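Long-range contact in putative (Helicobacter pylori, PDB 4O8S), which is a nucleotidyltransferase-superfamily protein of the AbiEii toxin family that probably transfers nucleotides: residues I64-K76 / Y85-E97. Residues are numbered along the deposited sequence; the frame is centred on the assembly and turned at random.
Sequences IPNGIILNDIHIK and YMVRYATKDNKEE
Strands 68-75 and 85-91 run antiparallel, their axes 148° apart, from the pair I68-T91 to the pair I75-Y85, with a classic beta bulge midway, where N71 and D72 share R88 as their partner. They belong to the mixed sheet of the nucleotidyltransferase-like domain: strand 98-106 flanks 85-91 on its other edge, and helices 4-19 and 56-63 pack on the face that carries I68, Y89, I73 and Y85. At the bulge R88 O takes two backbone donors from the same face of its carbonyl plane, N71 N at 2.9 Å and D72 N at 3.2 Å. The extra residue turns the N71 side chain toward the second segment, and its amide ND2 gives a hydrogen bond of 2.9 Å to E97 OE1. That oxygen offers its anti lone pair, and the amide and carboxylate planes stand 50° apart.

On the helix-covered face, I68 sends CG2 obliquely to the Y89 ring, 3.8 Å from CD2; CG2 lies anti to the backbone N, while CG1 carries CD1 toward the methyl of T91. The Y89 hydroxyl is tied to H9 of helix 4-19. Next along, the L70 and V87 side chains cross at about a right angle, CD1 of L70 touching CG1 of V87, and farther on the Y85 ring receives I73 CG2 obliquely and I75 alongside, with I75 CG1 3.9 Å from Y85 CD2.

The face bearing I69, D72 and H74 is more polar. Here the extended R88 chain brings NH2 to 4.1 Å from H74 CB across the strands; M86 CB, on its own strand, sits off one guanidinium face near the rim, and NH1 makes a weak hydrogen bond to T99 on strand 98-106. Near the turn, the aliphatic part of K76 crosses selenomethionine M86 obliquely, K76 CG lying 3.9 Å from M86 CG.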
ATOM      1  N   ILE A  64     -18.231 -12.420  -2.900  1.00 44.81           N
ATOM      2  CA  ILE A  64     -17.637 -13.733  -2.635  1.00 46.78           C
ATOM      3  C   ILE A  64     -17.591 -14.606  -3.892  1.00 48.85           C
ATOM      4  O   ILE A  64     -18.632 -14.888  -4.491  1.00 48.55           O
ATOM      5  CB  ILE A  64     -18.393 -14.507  -1.530  1.00 46.78           C
ATOM      6  CG1 ILE A  64     -18.517 -13.653  -0.265  1.00 46.81           C
ATOM      7  CG2 ILE A  64     -17.667 -15.805  -1.214  1.00 48.02           C
ATOM      8  CD1 ILE A  64     -17.175 -13.182   0.301  1.00 41.46           C
ATOM      9  N   PRO A  65     -16.372 -15.005  -4.305  1.00 43.90           N
ATOM     10  CA  PRO A  65     -16.150 -15.800  -5.517  1.00 49.51           C
ATOM     11  C   PRO A  65     -16.247 -17.289  -5.222  1.00 52.02           C
ATOM     12  O   PRO A  65     -16.142 -17.705  -4.066  1.00 49.67           O
ATOM     13  CB  PRO A  65     -14.711 -15.448  -5.898  1.00 47.23           C
ATOM     14  CG  PRO A  65     -14.034 -15.240  -4.539  1.00 45.48           C
ATOM     15  CD  PRO A  65     -15.103 -14.624  -3.650  1.00 41.93           C
ATOM     16  N   ASN A  66     -16.443 -18.085  -6.265  1.00 57.54           N
ATOM     17  CA  ASN A  66     -16.558 -19.525  -6.102  1.00 56.33           C
ATOM     18  C   ASN A  66     -15.266 -20.112  -5.547  1.00 54.48           C
ATOM     19  O   ASN A  66     -14.177 -19.692  -5.928  1.00 54.35           O
ATOM     20  CB  ASN A  66     -16.932 -20.168  -7.436  1.00 61.88           C
ATOM     21  CG  ASN A  66     -17.343 -21.623  -7.291  1.00 65.25           C
ATOM     22  OD1 ASN A  66     -16.734 -22.513  -7.890  1.00 66.17           O
ATOM     23  ND2 ASN A  66     -18.380 -21.873  -6.492  1.00 61.25           N
ATOM     24  N   GLY A  67     -15.382 -21.065  -4.628  1.00 58.21           N
ATOM     25  CA  GLY A  67     -14.201 -21.639  -4.009  1.00 61.67           C
ATOM     26  C   GLY A  67     -13.897 -21.052  -2.643  1.00 58.65           C
ATOM     27  O   GLY A  67     -13.039 -21.567  -1.920  1.00 59.10           O
ATOM     28  N   ILE A  68     -14.592 -19.969  -2.293  1.00 54.16           N
ATOM     29  CA  ILE A  68     -14.431 -19.336  -0.981  1.00 50.78           C
ATOM     30  C   ILE A  68     -15.741 -19.429  -0.209  1.00 48.44           C
ATOM     31  O   ILE A  68     -16.813 -19.187  -0.777  1.00 49.23           O
ATOM     32  CB  ILE A  68     -14.051 -17.830  -1.100  1.00 52.72           C
ATOM     33  CG1 ILE A  68     -12.794 -17.647  -1.964  1.00 46.97           C
ATOM     34  CG2 ILE A  68     -13.866 -17.211   0.293  1.00 43.42           C
ATOM     35  CD1 ILE A  68     -11.514 -18.174  -1.308  1.00 45.85           C
ATOM     36  N   ILE A  69     -15.665 -19.781   1.072  1.00 50.69           N
ATOM     37  CA  ILE A  69     -16.851 -19.772   1.928  1.00 52.99           C
ATOM     38  C   ILE A  69     -16.786 -18.620   2.913  1.00 46.79           C
ATOM     39  O   ILE A  69     -15.831 -18.521   3.687  1.00 45.10           O
ATOM     40  CB  ILE A  69     -17.002 -21.067   2.753  1.00 55.17           C
ATOM     41  CG1 ILE A  69     -17.226 -22.273   1.838  1.00 61.40           C
ATOM     42  CG2 ILE A  69     -18.171 -20.934   3.739  1.00 51.68           C
ATOM     43  CD1 ILE A  69     -15.949 -22.969   1.412  1.00 63.83           C
ATOM     44  N   LEU A  70     -17.797 -17.756   2.886  1.00 45.13           N
ATOM     45  CA  LEU A  70     -17.901 -16.680   3.866  1.00 42.73           C
ATOM     46  C   LEU A  70     -18.514 -17.191   5.159  1.00 48.07           C
ATOM     47  O   LEU A  70     -19.709 -17.510   5.215  1.00 50.13           O
ATOM     48  CB  LEU A  70     -18.736 -15.531   3.317  1.00 45.64           C
ATOM     49  CG  LEU A  70     -18.896 -14.320   4.241  1.00 46.79           C
ATOM     50  CD1 LEU A  70     -17.541 -13.813   4.754  1.00 42.26           C
ATOM     51  CD2 LEU A  70     -19.653 -13.218   3.511  1.00 47.44           C
ATOM     52  N   ASN A  71     -17.689 -17.278   6.195  1.00 53.26           N
ATOM     53  CA  ASN A  71     -18.171 -17.671   7.519  1.00 53.34           C
ATOM     54  C   ASN A  71     -18.890 -16.537   8.266  1.00 60.09           C
ATOM     55  O   ASN A  71     -20.031 -16.701   8.722  1.00 60.91           O
ATOM     56  CB  ASN A  71     -17.016 -18.226   8.357  1.00 51.91           C
ATOM     57  CG  ASN A  71     -16.543 -19.580   7.855  1.00 56.03           C
ATOM     58  OD1 ASN A  71     -17.239 -20.236   7.079  1.00 57.16           O
ATOM     59  ND2 ASN A  71     -15.359 -20.005   8.293  1.00 56.52           N
ATOM     60  N   ASP A  72     -18.226 -15.385   8.371  1.00 59.98           N
ATOM     61  CA  ASP A  72     -18.739 -14.264   9.154  1.00 60.64           C
ATOM     62  C   ASP A  72     -18.027 -12.952   8.791  1.00 55.63           C
ATOM     63  O   ASP A  72     -16.869 -12.958   8.368  1.00 54.25           O
ATOM     64  CB  ASP A  72     -18.548 -14.563  10.650  1.00 61.69           C
ATOM     65  CG  ASP A  72     -19.178 -13.509  11.550  1.00 67.31           C
ATOM     66  OD1 ASP A  72     -20.351 -13.127  11.298  1.00 67.87           O
ATOM     67  OD2 ASP A  72     -18.495 -13.064  12.508  1.00 70.64           O
ATOM     68  N   ILE A  73     -18.726 -11.830   8.944  1.00 42.20           N
ATOM     69  CA  ILE A  73     -18.070 -10.525   8.913  1.00 39.67           C
ATOM     70  C   ILE A  73     -18.264  -9.837  10.257  1.00 41.45           C
ATOM     71  O   ILE A  73     -19.380  -9.420  10.583  1.00 43.39           O
ATOM     72  CB  ILE A  73     -18.645  -9.601   7.829  1.00 39.81           C
ATOM     73  CG1 ILE A  73     -18.598 -10.269   6.448  1.00 41.91           C
ATOM     74  CG2 ILE A  73     -17.879  -8.260   7.796  1.00 33.32           C
ATOM     75  CD1 ILE A  73     -19.254  -9.426   5.337  1.00 38.39           C
ATOM     76  N   HIS A  74     -17.188  -9.713  11.029  1.00 41.80           N
ATOM     77  CA  HIS A  74     -17.226  -8.985  12.299  1.00 42.99           C
ATOM     78  C   HIS A  74     -16.910  -7.488  12.117  1.00 43.08           C
ATOM     79  O   HIS A  74     -15.843  -7.117  11.600  1.00 41.23           O
ATOM     80  CB  HIS A  74     -16.265  -9.626  13.317  1.00 41.64           C
ATOM     81  CG  HIS A  74     -16.231  -8.918  14.640  1.00 49.50           C
ATOM     82  ND1 HIS A  74     -17.309  -8.893  15.503  1.00 50.98           N
ATOM     83  CD2 HIS A  74     -15.252  -8.199  15.243  1.00 47.81           C
ATOM     84  CE1 HIS A  74     -16.995  -8.190  16.576  1.00 46.93           C
ATOM     85  NE2 HIS A  74     -15.754  -7.755  16.443  1.00 47.69           N
ATOM     86  N   ILE A  75     -17.841  -6.628  12.538  1.00 31.77           N
ATOM     87  CA  ILE A  75     -17.662  -5.174  12.433  1.00 28.90           C
ATOM     88  C   ILE A  75     -16.993  -4.677  13.701  1.00 35.48           C
ATOM     89  O   ILE A  75     -17.657  -4.558  14.754  1.00 31.40           O
ATOM     90  CB  ILE A  75     -19.020  -4.460  12.315  1.00 32.26           C
ATOM     91  CG1 ILE A  75     -19.854  -5.076  11.187  1.00 29.47           C
ATOM     92  CG2 ILE A  75     -18.838  -2.934  12.137  1.00 27.64           C
ATOM     93  CD1 ILE A  75     -21.253  -4.494  11.087  1.00 31.99           C
ATOM     94  N   LYS A  76     -15.691  -4.412  13.634  1.00 32.80           N
ATOM     95  CA  LYS A  76     -14.962  -3.957  14.813  1.00 38.28           C
ATOM     96  C   LYS A  76     -15.316  -2.520  15.074  1.00 36.78           C
ATOM     97  O   LYS A  76     -15.419  -2.082  16.230  1.00 36.16           O
ATOM     98  CB  LYS A  76     -13.450  -4.071  14.624  1.00 36.07           C
ATOM     99  CG  LYS A  76     -12.914  -5.483  14.805  1.00 43.85           C
ATOM    100  CD  LYS A  76     -11.379  -5.503  14.841  1.00 53.31           C
ATOM    101  CE  LYS A  76     -10.777  -4.837  16.064  1.00 51.26           C
ATOM    102  NZ  LYS A  76     -10.944  -5.737  17.243  1.00 55.11           N
ATOM    103  N   TYR A  85     -13.425  -3.957   9.571  1.00 27.65           N
ATOM    104  CA  TYR A  85     -14.134  -5.216   9.492  1.00 27.76           C
ATOM    105  C   TYR A  85     -13.163  -6.389   9.441  1.00 34.08           C
ATOM    106  O   TYR A  85     -12.065  -6.273   8.877  1.00 30.98           O
ATOM    107  CB  TYR A  85     -15.019  -5.248   8.244  1.00 27.63           C
ATOM    108  CG  TYR A  85     -15.954  -4.076   8.078  1.00 30.84           C
ATOM    109  CD1 TYR A  85     -15.483  -2.847   7.614  1.00 30.00           C
ATOM    110  CD2 TYR A  85     -17.318  -4.201   8.342  1.00 33.54           C
ATOM    111  CE1 TYR A  85     -16.332  -1.768   7.446  1.00 30.72           C
ATOM    112  CE2 TYR A  85     -18.183  -3.112   8.168  1.00 32.42           C
ATOM    113  CZ  TYR A  85     -17.675  -1.904   7.727  1.00 33.09           C
ATOM    114  OH  TYR A  85     -18.502  -0.813   7.544  1.00 35.47           O
HETATM  115  N   MSE A  86     -13.565  -7.507  10.043  1.00 33.22           N
HETATM  116  CA  MSE A  86     -12.817  -8.756   9.957  1.00 34.64           C
HETATM  117  C   MSE A  86     -13.650  -9.736   9.148  1.00 37.69           C
HETATM  118  O   MSE A  86     -14.682 -10.233   9.611  1.00 37.24           O
HETATM  119  CB  MSE A  86     -12.521  -9.296  11.350  1.00 38.87           C
HETATM  120  CG  MSE A  86     -11.849  -8.247  12.232  1.00 47.71           C
HETATM  121 SE   MSE A  86     -10.096  -7.806  11.451  1.00 66.61          SE
HETATM  122  CE  MSE A  86      -9.812  -5.944  12.025  1.00 56.05           C
ATOM    123  N   VAL A  87     -13.232  -9.969   7.907  1.00 34.30           N
ATOM    124  CA  VAL A  87     -13.931 -10.908   7.044  1.00 35.85           C
ATOM    125  C   VAL A  87     -13.370 -12.296   7.258  1.00 36.23           C
ATOM    126  O   VAL A  87     -12.210 -12.554   6.945  1.00 40.98           O
ATOM    127  CB  VAL A  87     -13.796 -10.526   5.567  1.00 33.36           C
ATOM    128  CG1 VAL A  87     -14.422 -11.593   4.695  1.00 32.92           C
ATOM    129  CG2 VAL A  87     -14.456  -9.170   5.323  1.00 33.52           C
ATOM    130  N   ARG A  88     -14.186 -13.192   7.805  1.00 43.74           N
ATOM    131  CA  ARG A  88     -13.711 -14.536   8.117  1.00 45.69           C
ATOM    132  C   ARG A  88     -14.255 -15.545   7.115  1.00 44.01           C
ATOM    133  O   ARG A  88     -15.449 -15.552   6.790  1.00 41.29           O
ATOM    134  CB  ARG A  88     -14.060 -14.914   9.560  1.00 49.48           C
ATOM    135  CG  ARG A  88     -13.742 -13.791  10.540  1.00 54.89           C
ATOM    136  CD  ARG A  88     -13.781 -14.250  11.979  1.00 59.39           C
ATOM    137  NE  ARG A  88     -13.771 -13.119  12.907  1.00 63.93           N
ATOM    138  CZ  ARG A  88     -12.668 -12.491  13.319  1.00 62.96           C
ATOM    139  NH1 ARG A  88     -11.470 -12.873  12.880  1.00 58.83           N
ATOM    140  NH2 ARG A  88     -12.763 -11.474  14.171  1.00 62.12           N
ATOM    141  N   TYR A  89     -13.357 -16.376   6.598  1.00 38.80           N
ATOM    142  CA  TYR A  89     -13.698 -17.206   5.452  1.00 40.56           C
ATOM    143  C   TYR A  89     -12.892 -18.487   5.449  1.00 40.60           C
ATOM    144  O   TYR A  89     -11.850 -18.586   6.117  1.00 40.55           O
ATOM    145  CB  TYR A  89     -13.439 -16.448   4.142  1.00 37.00           C
ATOM    146  CG  TYR A  89     -11.962 -16.286   3.827  1.00 37.91           C
ATOM    147  CD1 TYR A  89     -11.240 -15.199   4.315  1.00 35.69           C
ATOM    148  CD2 TYR A  89     -11.291 -17.216   3.043  1.00 37.47           C
ATOM    149  CE1 TYR A  89      -9.895 -15.053   4.036  1.00 34.64           C
ATOM    150  CE2 TYR A  89      -9.951 -17.078   2.760  1.00 38.94           C
ATOM    151  CZ  TYR A  89      -9.259 -15.996   3.249  1.00 33.69           C
ATOM    152  OH  TYR A  89      -7.919 -15.868   2.972  1.00 34.28           O
ATOM    153  N   ALA A  90     -13.378 -19.456   4.678  1.00 40.16           N
ATOM    154  CA  ALA A  90     -12.650 -20.693   4.416  1.00 48.55           C
ATOM    155  C   ALA A  90     -12.666 -20.931   2.911  1.00 49.31           C
ATOM    156  O   ALA A  90     -13.302 -20.169   2.162  1.00 47.81           O
ATOM    157  CB  ALA A  90     -13.290 -21.873   5.154  1.00 49.65           C
ATOM    158  N   THR A  91     -11.971 -21.974   2.466  1.00 47.79           N
ATOM    159  CA  THR A  91     -11.935 -22.315   1.044  1.00 54.97           C
ATOM    160  C   THR A  91     -12.435 -23.736   0.823  1.00 59.54           C
ATOM    161  O   THR A  91     -12.756 -24.443   1.780  1.00 56.71           O
ATOM    162  CB  THR A  91     -10.511 -22.197   0.458  1.00 53.12           C
ATOM    163  OG1 THR A  91      -9.667 -23.206   1.029  1.00 56.48           O
ATOM    164  CG2 THR A  91      -9.926 -20.840   0.763  1.00 49.41           C
ATOM    165  N   LYS A  92     -12.506 -24.148  -0.439  1.00 84.83           N
ATOM    166  CA  LYS A  92     -12.793 -25.539  -0.758  1.00 87.19           C
ATOM    167  C   LYS A  92     -11.538 -26.365  -0.500  1.00 86.76           C
ATOM    168  O   LYS A  92     -11.606 -27.538  -0.126  1.00 84.23           O
ATOM    169  CB  LYS A  92     -13.238 -25.681  -2.214  1.00 85.81           C
ATOM    170  CG  LYS A  92     -14.511 -24.911  -2.550  1.00 88.94           C
ATOM    171  CD  LYS A  92     -15.612 -25.156  -1.520  1.00 89.12           C
ATOM    172  CE  LYS A  92     -16.886 -24.394  -1.874  1.00 89.16           C
ATOM    173  NZ  LYS A  92     -17.445 -24.816  -3.191  1.00 97.15           N
ATOM    174  N   ASP A  93     -10.391 -25.719  -0.677  1.00 85.93           N
ATOM    175  CA  ASP A  93      -9.094 -26.359  -0.508  1.00 83.22           C
ATOM    176  C   ASP A  93      -8.778 -26.606   0.969  1.00 86.47           C
ATOM    177  O   ASP A  93      -7.904 -27.415   1.302  1.00 82.62           O
ATOM    178  CB  ASP A  93      -8.004 -25.483  -1.138  1.00 83.98           C
ATOM    179  CG  ASP A  93      -8.379 -24.987  -2.534  1.00 85.89           C
ATOM    180  OD1 ASP A  93      -9.374 -25.485  -3.107  1.00 87.02           O
ATOM    181  OD2 ASP A  93      -7.669 -24.102  -3.062  1.00 84.22           O
ATOM    182  N   ASN A  94      -9.504 -25.912   1.844  1.00 69.61           N
ATOM    183  CA  ASN A  94      -9.199 -25.892   3.273  1.00 66.99           C
ATOM    184  C   ASN A  94     -10.339 -25.256   4.064  1.00 67.47           C
ATOM    185  O   ASN A  94     -10.809 -24.171   3.712  1.00 66.07           O
ATOM    186  CB  ASN A  94      -7.907 -25.105   3.507  1.00 65.34           C
ATOM    187  CG  ASN A  94      -7.363 -25.277   4.906  1.00 67.70           C
ATOM    188  OD1 ASN A  94      -8.111 -25.544   5.846  1.00 69.62           O
ATOM    189  ND2 ASN A  94      -6.048 -25.117   5.054  1.00 65.64           N
ATOM    190  N   LYS A  95     -10.774 -25.921   5.133  1.00 69.88           N
ATOM    191  CA  LYS A  95     -11.871 -25.403   5.952  1.00 73.41           C
ATOM    192  C   LYS A  95     -11.385 -24.648   7.192  1.00 72.33           C
ATOM    193  O   LYS A  95     -12.189 -24.197   8.012  1.00 74.53           O
ATOM    194  CB  LYS A  95     -12.853 -26.518   6.338  1.00 76.21           C
ATOM    195  CG  LYS A  95     -13.730 -27.016   5.178  1.00 79.67           C
ATOM    196  CD  LYS A  95     -14.327 -25.850   4.384  1.00 80.86           C
ATOM    197  CE  LYS A  95     -15.292 -26.328   3.291  1.00 84.82           C
ATOM    198  NZ  LYS A  95     -14.668 -27.280   2.319  1.00 82.52           N
ATOM    199  N   GLU A  96     -10.069 -24.505   7.318  1.00 65.32           N
ATOM    200  CA  GLU A  96      -9.487 -23.719   8.399  1.00 68.05           C
ATOM    201  C   GLU A  96      -9.738 -22.232   8.164  1.00 68.50           C
ATOM    202  O   GLU A  96      -9.483 -21.713   7.070  1.00 64.60           O
ATOM    203  CB  GLU A  96      -7.988 -23.993   8.519  1.00 68.11           C
ATOM    204  CG  GLU A  96      -7.214 -22.919   9.262  1.00 72.30           C
ATOM    205  CD  GLU A  96      -5.754 -23.290   9.453  1.00 80.49           C
ATOM    206  OE1 GLU A  96      -5.485 -24.278  10.174  1.00 82.16           O
ATOM    207  OE2 GLU A  96      -4.877 -22.597   8.880  1.00 81.63           O
ATOM    208  N   GLU A  97     -10.233 -21.550   9.195  1.00 64.42           N
ATOM    209  CA  GLU A  97     -10.708 -20.174   9.051  1.00 60.07           C
ATOM    210  C   GLU A  97      -9.576 -19.164   8.881  1.00 53.74           C
ATOM    211  O   GLU A  97      -8.622 -19.134   9.655  1.00 54.91           O
ATOM    212  CB  GLU A  97     -11.617 -19.772  10.227  1.00 58.55           C
ATOM    213  CG  GLU A  97     -12.277 -18.394  10.068  1.00 55.25           C
ATOM    214  CD  GLU A  97     -13.433 -18.163  11.041  1.00 58.98           C
ATOM    215  OE1 GLU A  97     -14.589 -18.504  10.691  1.00 55.97           O
ATOM    216  OE2 GLU A  97     -13.187 -17.622  12.146  1.00 57.84           O
TER